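Local coordinates for putative curved DNA-binding protein (PDB 4IPA) that is an Arx1 protein of the peptidase M24 family associated with ribosome biogenesis and may bind DNA, at residues M168-P171 / G172-A175. Numbering follows the deposited sequence.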
loop_
_atom_site.group_PDB
_atom_site.type_symbol
_atom_site.label_atom_id
_atom_site.label_comp_id
_atom_site.label_asym_id
_atom_site.label_seq_id
_atom_site.Cartn_x
_atom_site.Cartn_y
_atom_site.Cartn_z
ATOM N N MET A 168 5.922 -9.863 12.266
ATOM C CA MET A 168 4.565 -9.531 12.687
ATOM C C MET A 168 3.809 -10.722 13.278
ATOM O O MET A 168 2.759 -10.559 13.894
ATOM C CB MET A 168 3.770 -8.901 11.535
ATOM C CG MET A 168 4.260 -7.509 11.103
ATOM S SD MET A 168 3.210 -6.793 9.805
ATOM C CE MET A 168 1.770 -6.243 10.742
ATOM N N VAL A 169 4.329 -11.919 13.071
ATOM C CA VAL A 169 3.791 -13.094 13.731
ATOM C C VAL A 169 3.960 -12.915 15.243
ATOM O O VAL A 169 5.073 -12.720 15.721
ATOM C CB VAL A 169 4.499 -14.368 13.244
ATOM C CG1 VAL A 169 3.890 -15.610 13.914
ATOM C CG2 VAL A 169 4.367 -14.471 11.733
ATOM N N PRO A 170 2.842 -12.913 15.991
ATOM C CA PRO A 170 2.878 -12.819 17.456
ATOM C C PRO A 170 3.793 -13.898 18.026
ATOM O O PRO A 170 3.765 -15.035 17.552
ATOM C CB PRO A 170 1.429 -13.087 17.853
ATOM C CG PRO A 170 0.649 -12.564 16.697
ATOM C CD PRO A 170 1.466 -12.899 15.472
ATOM N N PRO A 171 4.616 -13.537 19.018
ATOM C CA PRO A 171 5.649 -14.438 19.536
ATOM C C PRO A 171 5.087 -15.804 19.911
ATOM O O PRO A 171 4.091 -15.892 20.625
ATOM C CB PRO A 171 6.150 -13.703 20.782
ATOM C CG PRO A 171 5.924 -12.255 20.456
ATOM C CD PRO A 171 4.620 -12.233 19.710
ATOM N N GLY A 172 5.707 -16.857 19.397
ATOM C CA GLY A 172 5.373 -18.208 19.806
ATOM C C GLY A 172 4.219 -18.882 19.084
ATOM O O GLY A 172 4.026 -20.094 19.217
ATOM N N LEU A 173 3.457 -18.111 18.318
ATOM C CA LEU A 173 2.293 -18.644 17.617
ATOM C C LEU A 173 2.639 -19.867 16.761
ATOM O O LEU A 173 1.866 -20.817 16.666
ATOM C CB LEU A 173 1.648 -17.555 16.755
ATOM C CG LEU A 173 0.294 -17.907 16.139
ATOM C CD1 LEU A 173 -0.773 -18.066 17.241
ATOM C CD2 LEU A 173 -0.130 -16.860 15.094
ATOM N N LEU A 174 3.810 -19.853 16.141
ATOM C CA LEU A 174 4.175 -20.942 15.246
ATOM C C LEU A 174 5.407 -21.723 15.734
ATOM O O LEU A 174 5.958 -22.537 15.000
ATOM C CB LEU A 174 4.391 -20.409 13.823
ATOM C CG LEU A 174 3.302 -19.481 13.243
ATOM C CD1 LEU A 174 3.822 -18.680 12.023
ATOM C CD2 LEU A 174 1.995 -20.230 12.903
ATOM N N ALA A 175 5.830 -21.472 16.971
ATOM C CA ALA A 175 6.985 -22.164 17.542
ATOM C C ALA A 175 6.798 -23.675 17.481
ATOM O O ALA A 175 5.697 -24.190 17.701
ATOM C CB ALA A 175 7.225 -21.728 18.976
#
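The puckered ring of Pro-170 has Leu-173 off one face: the leucine methyl CD2 lies off that face, displaced outward past the CG-CD side, 4.3 Å from Pro-170 CD, so the contact is loose. Next along the chain comes the planar Pro-170 to Pro-171 peptide, whose oxygen, Pro-170 O, accepts a hydrogen bond from Leu-173 N at 3.2 Å, nearly straight at the hydrogen (164°), although the donor is tilted 28° from the carbonyl plane. Leu-173 CB also rests 3.4 Å from Pro-170 O, so this oxygen meets both the amide and the first side-chain carbon of the same residue.

The bond closes a type II beta turn from Pro-170 to Leu-173, with the classic Pro-Gly pair at its two central positions. Gly-172 takes a positive phi of 86°, where a beta carbon would collide with Pro-171 O, which is why glycine suits this position. A type I turn follows at once, from Gly-172 to Ala-175, closed by Ala-175 N donating to Gly-172 O at 3.2 Å. Together the two turns bring Leu-174 back to Val-169. The two side chains cross at about a right angle, with Val-169 CG1 3.6 Å from Leu-174 CD1. Lying anti to its own backbone nitrogen, CG1 is the valine branch that makes this contact; it also comes to 4.1 Å from Leu-173 CB.

These consecutive turns lead the chain out of helix 148-167 towards helix 179-186, at the partly exposed surface of the M24 domain. Val-169 also touches Ile-356 of strand 355-360, while buried Met-168 packs on Trp-251 and Val-253 of strand 250-258. Farther along, Pro-171 meets Pro-190, Leu-173 meets Val-247, and Leu-174 reaches Lys-391, the last modelled residue, beyond helix 379-386.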